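Local coordinates for folylpolyglutamate synthase/dihydrofolate synthase (Thermotoga maritima, PDB 1O5Z), which probably catalyses the ATP-dependent addition of L-glutamate to dihydropteroate and to the polyglutamate tail of tetrahydrofolate, with magnesium as cofactor, at residues A[86-91]-A[437-442]; A[168-173]-A[203-208]; A[350-355]-A[374-379]. One frame throughout, in Å; residues are numbered along the deposited sequence.

Interaction 1: residues A[86-91]-A[437-442]; sequences SPHLST and NEEWKL
An unusually short hydrogen bond, 2.5 Å from Thr-91 OG1 to Glu-439 OE1, ties the loop 86-91 to the last residues of the chain. The hydroxyl meets the carboxylate on its syn side, 26° out of its plane. OG1 stands opposite the backbone N of Thr-91 (chi1 171°), and the Glu-439 side chain, extended beyond CG, reaches across to it. Tyr-15 OH also bonds OE1, and Phe-92 N bonds OE2, so three donors grip the carboxylate and fix its rotation; its negative charge would tend to be stabilised by them. His-88 lies nearby, NE2 4.2 Å from Glu-439 OE2, too far for a bond, while its ND1 is hydrogen-bonded to Arg-95 NE.

A second tie runs from Asn-437 ND2 to Ser-90 O (3.2 Å). The acceptor lies in the amide plane of Asn-437, but the donor stands well above the carbonyl plane of Ser-90. Next to it the indole of Trp-440 comes up to the loop obliquely, CZ2 3.8 Å from Leu-89 O, while its NE1 is held by Glu-429 of helix 421-433. Ser-90 OG bonds Gly-425 O of that helix. A probable Asx turn at Asn-437, whose OD1 is less surely placed, introduces the 3-10 turn 438-440, through which the C-terminal tail docks on the Mur ligase middle domain.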
loop_
_atom_site.group_PDB
_atom_site.type_symbol
_atom_site.label_atom_id
_atom_site.label_comp_id
_atom_site.label_asym_id
_atom_site.label_seq_id
_atom_site.Cartn_x
_atom_site.Cartn_y
_atom_site.Cartn_z
ATOM N N SER A 86 -1.328 -5.277 1.358
ATOM C CA SER A 86 -0.029 -5.952 1.170
ATOM C C SER A 86 0.901 -4.962 0.492
ATOM O O SER A 86 0.439 -4.162 -0.309
ATOM C CB SER A 86 -0.108 -7.197 0.284
ATOM O OG SER A 86 -0.774 -6.903 -0.949
ATOM N N PRO A 87 2.182 -4.989 0.815
ATOM C CA PRO A 87 2.731 -5.881 1.825
ATOM C C PRO A 87 2.572 -5.149 3.179
ATOM O O PRO A 87 1.524 -4.582 3.414
ATOM C CB PRO A 87 4.171 -6.059 1.359
ATOM C CG PRO A 87 4.479 -4.685 0.689
ATOM C CD PRO A 87 3.194 -4.103 0.241
ATOM N N HIS A 88 3.555 -5.122 4.064
ATOM C CA HIS A 88 3.454 -4.239 5.192
ATOM C C HIS A 88 4.754 -3.547 5.287
ATOM O O HIS A 88 5.732 -3.991 4.695
ATOM C CB HIS A 88 3.141 -4.995 6.496
ATOM C CG HIS A 88 4.189 -5.993 6.916
ATOM N ND1 HIS A 88 4.057 -7.352 6.693
ATOM C CD2 HIS A 88 5.366 -5.835 7.569
ATOM C CE1 HIS A 88 5.105 -7.985 7.210
ATOM N NE2 HIS A 88 5.915 -7.084 7.739
ATOM N N LEU A 89 4.759 -2.492 6.094
ATOM C CA LEU A 89 5.915 -1.649 6.317
ATOM C C LEU A 89 6.640 -1.978 7.632
ATOM O O LEU A 89 7.837 -2.269 7.645
ATOM C CB LEU A 89 5.443 -0.186 6.291
ATOM C CG LEU A 89 6.568 0.803 6.111
ATOM C CD1 LEU A 89 7.219 0.616 4.743
ATOM C CD2 LEU A 89 6.060 2.214 6.323
ATOM N N SER A 90 5.897 -1.955 8.736
ATOM C CA SER A 90 6.476 -2.101 10.074
ATOM C C SER A 90 5.979 -3.350 10.778
ATOM O O SER A 90 6.762 -4.044 11.409
ATOM C CB SER A 90 6.162 -0.891 10.927
ATOM O OG SER A 90 6.676 0.289 10.372
ATOM N N THR A 91 4.689 -3.651 10.669
ATOM C CA THR A 91 4.173 -4.849 11.266
ATOM C C THR A 91 3.252 -5.549 10.328
ATOM O O THR A 91 2.481 -4.942 9.622
ATOM C CB THR A 91 3.446 -4.591 12.598
ATOM O OG1 THR A 91 2.806 -5.814 12.990
ATOM C CG2 THR A 91 2.296 -3.599 12.427
ATOM N N ASN A 437 9.428 -3.516 17.330
ATOM C CA ASN A 437 8.787 -4.764 17.636
ATOM C C ASN A 437 9.697 -5.954 17.251
ATOM O O ASN A 437 10.668 -5.830 16.491
ATOM C CB ASN A 437 7.364 -4.799 17.037
ATOM C CG ASN A 437 7.308 -5.273 15.583
ATOM O OD1 ASN A 437 7.348 -6.477 15.367
ATOM N ND2 ASN A 437 7.044 -4.370 14.610
ATOM N N GLU A 438 9.394 -7.096 17.828
ATOM C CA GLU A 438 10.211 -8.288 17.669
ATOM C C GLU A 438 10.121 -8.937 16.289
ATOM O O GLU A 438 10.882 -9.861 15.997
ATOM C CB GLU A 438 9.772 -9.330 18.693
ATOM C CG GLU A 438 10.815 -9.687 19.708
ATOM C CD GLU A 438 10.229 -10.525 20.814
ATOM O OE1 GLU A 438 9.315 -10.000 21.497
ATOM O OE2 GLU A 438 10.652 -11.701 20.979
ATOM N N GLU A 439 9.136 -8.545 15.492
ATOM C CA GLU A 439 9.013 -8.991 14.090
ATOM C C GLU A 439 10.279 -8.658 13.299
ATOM O O GLU A 439 10.687 -9.421 12.403
ATOM C CB GLU A 439 7.825 -8.327 13.382
ATOM C CG GLU A 439 6.450 -8.737 13.876
ATOM C CD GLU A 439 5.307 -8.069 13.084
ATOM O OE1 GLU A 439 4.264 -7.733 13.705
ATOM O OE2 GLU A 439 5.434 -7.922 11.846
ATOM N N TRP A 440 10.896 -7.525 13.636
ATOM C CA TRP A 440 12.189 -7.178 13.079
ATOM C C TRP A 440 13.279 -8.208 13.381
ATOM O O TRP A 440 14.211 -8.337 12.594
ATOM C CB TRP A 440 12.603 -5.810 13.532
ATOM C CG TRP A 440 11.695 -4.811 13.011
ATOM C CD1 TRP A 440 10.597 -4.330 13.632
ATOM C CD2 TRP A 440 11.745 -4.192 11.729
ATOM N NE1 TRP A 440 9.953 -3.428 12.827
ATOM C CE2 TRP A 440 10.628 -3.319 11.646
ATOM C CE3 TRP A 440 12.614 -4.275 10.637
ATOM C CZ2 TRP A 440 10.346 -2.542 10.523
ATOM C CZ3 TRP A 440 12.336 -3.485 9.502
ATOM C CH2 TRP A 440 11.201 -2.630 9.464
ATOM N N LYS A 441 13.159 -8.969 14.467
ATOM C CA LYS A 441 14.124 -10.048 14.748
ATOM C C LYS A 441 13.855 -11.359 13.961
ATOM O O LYS A 441 14.759 -12.166 13.778
ATOM C CB LYS A 441 14.181 -10.349 16.254
ATOM C CG LYS A 441 14.746 -9.224 17.121
ATOM C CD LYS A 441 16.297 -9.233 17.151
ATOM C CE LYS A 441 16.875 -9.200 18.593
ATOM N NZ LYS A 441 17.964 -10.234 18.821
ATOM N N LEU A 442 12.609 -11.571 13.526
ATOM C CA LEU A 442 12.198 -12.759 12.732
ATOM C C LEU A 442 12.983 -12.908 11.423
ATOM O O LEU A 442 13.384 -11.903 10.831
ATOM C CB LEU A 442 10.701 -12.693 12.369
ATOM C CG LEU A 442 9.688 -13.004 13.463
ATOM C CD1 LEU A 442 8.325 -12.484 13.074
ATOM C CD2 LEU A 442 9.629 -14.473 13.712
ATOM O OXT LEU A 442 13.197 -14.028 10.933
#

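Interaction 2: residues A[168-173]-A[203-208]; sequences VFPLCS and ERVPLV
Ser-173 O takes a hydrogen bond from Val-208 N (2.9 Å, in the carbonyl plane) and, besides, a CA-H...O contact from Leu-207 CA (3.1 Å). Ser-173 N bonds Pro-206 O, tilted 24° from the Pro-206 carbonyl plane. Ser-173 thereby spans Leu-207, bonding the residues before and after it, as a parallel bridge requires. A water lies within bonding distance of its OG and of Val-205 O (2.7 Å), with more acceptors around it than it has protons, and OG is bonded to Ile-200 O as well.

Strands 173-175 and 207-209 are neighbours in the parallel part of the Mur ligase middle-domain sheet, linked through helix 190-197 in a beta-alpha-beta crossover of the P-loop NTPase type. Ahead of the bridge, Val-205 drives both methyls into residues 169-172. CG1, opposite the backbone N (chi1 170°), sits 3.7 Å from Cys-172 CA and packs on Pro-170 CG (4.0 Å), the side chains crossing at about a right angle. CG2 meets Phe-169 CE2 at 3.4 Å, obliquely. With an alanine in place of Val-205, the Phe-169 ring would probably lose the methyl contact at CE2 and a gap would open beside Pro-170. The edge of the same ring rests against Glu-203 O. Farther along, Cys-172 SG packs on Val-208 CG2 (3.6 Å), next to Ala-285 of helix 271-286.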
loop_
_atom_site.group_PDB
_atom_site.type_symbol
_atom_site.label_atom_id
_atom_site.label_comp_id
_atom_site.label_asym_id
_atom_site.label_seq_id
_atom_site.Cartn_x
_atom_site.Cartn_y
_atom_site.Cartn_z
ATOM N N VAL A 168 -13.262 -12.880 -5.135
ATOM C CA VAL A 168 -14.436 -12.106 -4.741
ATOM C C VAL A 168 -15.284 -11.759 -5.948
ATOM O O VAL A 168 -14.810 -11.810 -7.081
ATOM C CB VAL A 168 -14.072 -10.770 -4.015
ATOM C CG1 VAL A 168 -13.231 -11.036 -2.801
ATOM C CG2 VAL A 168 -13.375 -9.758 -4.940
ATOM N N PHE A 169 -16.547 -11.428 -5.666
ATOM C CA PHE A 169 -17.434 -10.706 -6.583
ATOM C C PHE A 169 -17.852 -9.367 -5.920
ATOM O O PHE A 169 -18.727 -9.329 -5.062
ATOM C CB PHE A 169 -18.639 -11.556 -6.884
ATOM C CG PHE A 169 -19.036 -11.498 -8.279
ATOM C CD1 PHE A 169 -18.494 -12.405 -9.195
ATOM C CD2 PHE A 169 -19.951 -10.516 -8.710
ATOM C CE1 PHE A 169 -18.849 -12.357 -10.532
ATOM C CE2 PHE A 169 -20.356 -10.446 -10.064
ATOM C CZ PHE A 169 -19.814 -11.370 -10.987
ATOM N N PRO A 170 -17.154 -8.293 -6.263
ATOM C CA PRO A 170 -17.280 -7.054 -5.530
ATOM C C PRO A 170 -18.420 -6.164 -6.001
ATOM O O PRO A 170 -19.052 -6.429 -7.018
ATOM C CB PRO A 170 -15.934 -6.371 -5.803
ATOM C CG PRO A 170 -15.548 -6.815 -7.141
ATOM C CD PRO A 170 -16.146 -8.185 -7.341
ATOM N N LEU A 171 -18.650 -5.092 -5.269
ATOM C CA LEU A 171 -19.575 -4.068 -5.707
ATOM C C LEU A 171 -18.950 -3.202 -6.833
ATOM O O LEU A 171 -19.651 -2.600 -7.651
ATOM C CB LEU A 171 -19.961 -3.191 -4.507
ATOM C CG LEU A 171 -20.681 -3.885 -3.350
ATOM C CD1 LEU A 171 -20.789 -2.917 -2.181
ATOM C CD2 LEU A 171 -22.050 -4.329 -3.811
ATOM N N CYS A 172 -17.623 -3.162 -6.853
ATOM C CA CYS A 172 -16.882 -2.380 -7.800
ATOM C C CYS A 172 -15.482 -2.934 -7.834
ATOM O O CYS A 172 -14.967 -3.383 -6.819
ATOM C CB CYS A 172 -16.815 -0.925 -7.337
ATOM S SG CYS A 172 -16.157 0.196 -8.596
ATOM N N SER A 173 -14.894 -2.918 -9.025
ATOM C CA SER A 173 -13.497 -3.298 -9.278
ATOM C C SER A 173 -12.816 -2.034 -9.776
ATOM O O SER A 173 -13.329 -1.334 -10.664
ATOM C CB SER A 173 -13.405 -4.366 -10.365
ATOM O OG SER A 173 -14.215 -5.481 -10.037
ATOM N N GLU A 203 -18.494 -9.824 -14.009
ATOM C CA GLU A 203 -19.712 -9.673 -14.790
ATOM C C GLU A 203 -20.671 -8.659 -14.191
ATOM O O GLU A 203 -21.093 -8.791 -13.067
ATOM C CB GLU A 203 -20.416 -11.024 -14.917
ATOM C CG GLU A 203 -21.651 -11.020 -15.817
ATOM C CD GLU A 203 -21.336 -10.945 -17.296
ATOM O OE1 GLU A 203 -20.158 -11.167 -17.669
ATOM O OE2 GLU A 203 -22.287 -10.678 -18.076
ATOM N N ARG A 204 -21.000 -7.637 -14.962
ATOM C CA ARG A 204 -21.936 -6.614 -14.523
ATOM C C ARG A 204 -21.412 -5.730 -13.408
ATOM O O ARG A 204 -22.068 -4.788 -13.039
ATOM C CB ARG A 204 -23.257 -7.240 -14.077
ATOM C CG ARG A 204 -23.943 -7.948 -15.183
ATOM C CD ARG A 204 -24.874 -7.058 -15.917
ATOM N NE ARG A 204 -25.269 -7.641 -17.188
ATOM C CZ ARG A 204 -26.063 -7.042 -18.055
ATOM N NH1 ARG A 204 -26.574 -5.848 -17.770
ATOM N NH2 ARG A 204 -26.354 -7.637 -19.213
ATOM N N VAL A 205 -20.220 -5.998 -12.903
ATOM C CA VAL A 205 -19.675 -5.217 -11.813
ATOM C C VAL A 205 -18.973 -4.068 -12.459
ATOM O O VAL A 205 -18.163 -4.260 -13.340
ATOM C CB VAL A 205 -18.639 -6.026 -10.980
ATOM C CG1 VAL A 205 -17.879 -5.148 -9.999
ATOM C CG2 VAL A 205 -19.321 -7.166 -10.247
ATOM N N PRO A 206 -19.254 -2.857 -12.029
ATOM C CA PRO A 206 -18.566 -1.710 -12.632
ATOM C C PRO A 206 -17.055 -1.766 -12.449
ATOM O O PRO A 206 -16.536 -2.479 -11.568
ATOM C CB PRO A 206 -19.148 -0.510 -11.889
ATOM C CG PRO A 206 -19.706 -1.095 -10.605
ATOM C CD PRO A 206 -20.232 -2.443 -11.000
ATOM N N LEU A 207 -16.367 -1.030 -13.317
ATOM C CA LEU A 207 -14.919 -0.852 -13.239
ATOM C C LEU A 207 -14.629 0.648 -13.166
ATOM O O LEU A 207 -15.179 1.446 -13.971
ATOM C CB LEU A 207 -14.240 -1.405 -14.498
ATOM C CG LEU A 207 -12.824 -0.866 -14.792
ATOM C CD1 LEU A 207 -11.831 -1.344 -13.687
ATOM C CD2 LEU A 207 -12.374 -1.296 -16.179
ATOM N N VAL A 208 -13.742 1.010 -12.243
ATOM C CA VAL A 208 -13.206 2.367 -12.170
ATOM C C VAL A 208 -11.703 2.378 -12.402
ATOM O O VAL A 208 -10.978 1.584 -11.818
ATOM C CB VAL A 208 -13.506 2.972 -10.824
ATOM C CG1 VAL A 208 -12.932 4.378 -10.724
ATOM C CG2 VAL A 208 -14.971 2.964 -10.606
HETATM O O HOH W 1 -15.797 -5.368 -12.571
#

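Interaction 3: residues A[350-355]-A[374-379]; sequences GILDDK and TRVPSP. With SO4 (sulfate ion), chain E.
Apolar packing between Val-376 and the loop 350-355 carries this contact, and no direct hydrogen bond crosses it. Leu-352 CD2 touches Val-376 CB at 3.7 Å and lies equally near CG1, the two side chains meeting at about a right angle. Val-376 CG1 stands opposite its backbone N (chi1 -180°), which leaves CG2 to press on the peptide of Gly-350, 3.4 Å from Gly-350 C. Gly-350 suits this closeness: a beta carbon there would point at the other segment and come tight against both Thr-374 O and that same methyl. Its CA already lies 3.5 Å from Thr-374 O.

A water makes a weak polar bridge between the segments. It donates to Thr-374 O at 2.7 Å and accepts from Val-376 N on one segment, and donates only weakly to Ile-351 O on the other, which Arg-357 also bonds.

Charged groups work mainly at the margins. Within the type I turn from Leu-352 to Lys-355, Lys-355 NZ forms a salt bridge with Asp-354 OD2 (3.0 Å), through weak hydrogen bonds to both carboxylate oxygens, and also pairs with a further sulfate. The Arg-375 side chain starts away from the other segment; bent at chi3, it brings the edge of its guanidinium to a sulfate probably from the crystallisation liquor. The bonds are weak: NH2 to O1 is 3.3 Å, and NH1 reaches O1 and O2. Met-384 N and Asn-385 ND2, at the start of helix 384-394, also hold this ion.

The two segments leave adjacent parallel strands, 345-349 and 370-373, of the glutamate ligase domain. Thr-374 OG1 bonds Ile-401 O beyond the edge strand 399-400, Ile-351 packs on Leu-387 of helix 384-394, and Val-376 lies against Phe-422 of helix 421-433.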
loop_
_atom_site.group_PDB
_atom_site.type_symbol
_atom_site.label_atom_id
_atom_site.label_comp_id
_atom_site.label_asym_id
_atom_site.label_seq_id
_atom_site.Cartn_x
_atom_site.Cartn_y
_atom_site.Cartn_z
ATOM N N GLY A 350 19.757 4.358 3.228
ATOM C CA GLY A 350 20.290 3.005 3.319
ATOM C C GLY A 350 19.687 2.239 2.167
ATOM O O GLY A 350 18.488 2.277 1.963
ATOM N N ILE A 351 20.510 1.587 1.382
ATOM C CA ILE A 351 20.018 0.827 0.273
ATOM C C ILE A 351 20.660 -0.526 0.348
ATOM O O ILE A 351 21.843 -0.610 0.634
ATOM C CB ILE A 351 20.398 1.480 -1.090
ATOM C CG1 ILE A 351 20.145 2.981 -1.093
ATOM C CG2 ILE A 351 19.628 0.814 -2.261
ATOM C CD1 ILE A 351 20.726 3.647 -2.263
ATOM N N LEU A 352 19.882 -1.567 0.070
ATOM C CA LEU A 352 20.431 -2.904 -0.088
ATOM C C LEU A 352 21.191 -3.021 -1.412
ATOM O O LEU A 352 21.017 -2.220 -2.350
ATOM C CB LEU A 352 19.325 -3.960 0.018
ATOM C CG LEU A 352 18.478 -3.875 1.293
ATOM C CD1 LEU A 352 17.269 -4.784 1.231
ATOM C CD2 LEU A 352 19.324 -4.205 2.483
ATOM N N ASP A 353 22.049 -4.034 -1.476
ATOM C CA ASP A 353 22.950 -4.166 -2.607
ATOM C C ASP A 353 22.236 -4.810 -3.784
ATOM O O ASP A 353 22.741 -4.765 -4.890
ATOM C CB ASP A 353 24.280 -4.865 -2.215
ATOM C CG ASP A 353 24.236 -6.370 -2.335
ATOM O OD1 ASP A 353 23.325 -7.000 -1.767
ATOM O OD2 ASP A 353 25.103 -7.018 -2.974
ATOM N N ASP A 354 21.045 -5.360 -3.547
ATOM C CA ASP A 354 20.217 -5.935 -4.613
ATOM C C ASP A 354 19.476 -4.868 -5.398
ATOM O O ASP A 354 18.707 -5.179 -6.277
ATOM C CB ASP A 354 19.223 -6.977 -4.067
ATOM C CG ASP A 354 18.138 -6.371 -3.180
ATOM O OD1 ASP A 354 18.296 -5.230 -2.681
ATOM O OD2 ASP A 354 17.086 -6.985 -2.913
ATOM N N LYS A 355 19.718 -3.613 -5.079
ATOM C CA LYS A 355 19.055 -2.527 -5.747
ATOM C C LYS A 355 20.062 -1.737 -6.561
ATOM O O LYS A 355 21.272 -1.946 -6.427
ATOM C CB LYS A 355 18.327 -1.677 -4.699
ATOM C CG LYS A 355 16.911 -2.219 -4.488
ATOM C CD LYS A 355 16.516 -2.348 -3.047
ATOM C CE LYS A 355 15.205 -3.101 -2.920
ATOM N NZ LYS A 355 15.387 -4.557 -3.086
ATOM N N THR A 374 23.417 5.158 6.028
ATOM C CA THR A 374 23.188 4.341 7.215
ATOM C C THR A 374 23.006 2.908 6.805
ATOM O O THR A 374 22.878 2.629 5.615
ATOM C CB THR A 374 21.964 4.881 7.957
ATOM O OG1 THR A 374 21.945 4.310 9.247
ATOM C CG2 THR A 374 20.646 4.485 7.311
ATOM N N ARG A 375 23.048 1.985 7.747
ATOM C CA ARG A 375 22.804 0.567 7.401
ATOM C C ARG A 375 21.336 0.181 7.451
ATOM O O ARG A 375 20.725 0.314 8.480
ATOM C CB ARG A 375 23.501 -0.366 8.367
ATOM C CG ARG A 375 24.930 -0.270 8.368
ATOM C CD ARG A 375 25.516 -1.312 9.204
ATOM N NE ARG A 375 25.335 -2.613 8.588
ATOM C CZ ARG A 375 26.260 -3.231 7.871
ATOM N NH1 ARG A 375 27.439 -2.662 7.662
ATOM N NH2 ARG A 375 25.994 -4.416 7.347
ATOM N N VAL A 376 20.786 -0.360 6.366
ATOM C CA VAL A 376 19.484 -1.009 6.430
ATOM C C VAL A 376 19.468 -2.094 7.520
ATOM O O VAL A 376 20.330 -2.983 7.563
ATOM C CB VAL A 376 19.088 -1.625 5.106
ATOM C CG1 VAL A 376 17.727 -2.287 5.229
ATOM C CG2 VAL A 376 19.067 -0.565 3.996
ATOM N N PRO A 377 18.498 -1.978 8.424
ATOM C CA PRO A 377 18.359 -2.879 9.558
ATOM C C PRO A 377 17.643 -4.166 9.096
ATOM O O PRO A 377 16.345 -4.255 9.031
ATOM C CB PRO A 377 17.507 -2.061 10.531
ATOM C CG PRO A 377 16.632 -1.276 9.669
ATOM C CD PRO A 377 17.455 -0.923 8.455
ATOM N N SER A 378 18.493 -5.116 8.709
ATOM C CA SER A 378 18.061 -6.336 8.061
ATOM C C SER A 378 19.302 -7.162 7.857
ATOM O O SER A 378 20.339 -6.630 7.449
ATOM C CB SER A 378 17.417 -6.051 6.707
ATOM O OG SER A 378 17.141 -7.257 6.030
ATOM N N PRO A 379 19.201 -8.461 8.120
ATOM C CA PRO A 379 20.310 -9.365 7.846
ATOM C C PRO A 379 20.610 -9.460 6.357
ATOM O O PRO A 379 21.663 -9.968 5.974
ATOM C CB PRO A 379 19.823 -10.729 8.401
ATOM C CG PRO A 379 18.589 -10.423 9.245
ATOM C CD PRO A 379 18.025 -9.168 8.669
HETATM S S SO4 E . 28.998 -5.210 5.036
HETATM O O1 SO4 E . 27.946 -4.238 4.715
HETATM O O2 SO4 E . 29.884 -4.493 5.966
HETATM O O3 SO4 E . 29.789 -5.440 3.820
HETATM O O4 SO4 E . 28.334 -6.450 5.495
HETATM O O HOH W 2 22.592 0.564 3.834
#

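Overall arrangement
From the N terminus, the chain first passes 86-91, whose partner comes only at the C terminus, so interaction 1 closes a loop of 345 residues holding both others. Inside it, interaction 2 closes a short loop within the Mur ligase middle domain, joining neighbouring strands of its sheet. Interaction 3 follows in series, closing another short loop in the glutamate ligase domain; no loops cross. Interactions 2 and 3 lie on opposite sides of the chain's centre, their centres about 40 Å apart. Interaction 1 brings the C-terminal tail back to the middle domain and touches interaction 3, where Trp-440 CE3 packs 4.1 Å from Pro-377 O.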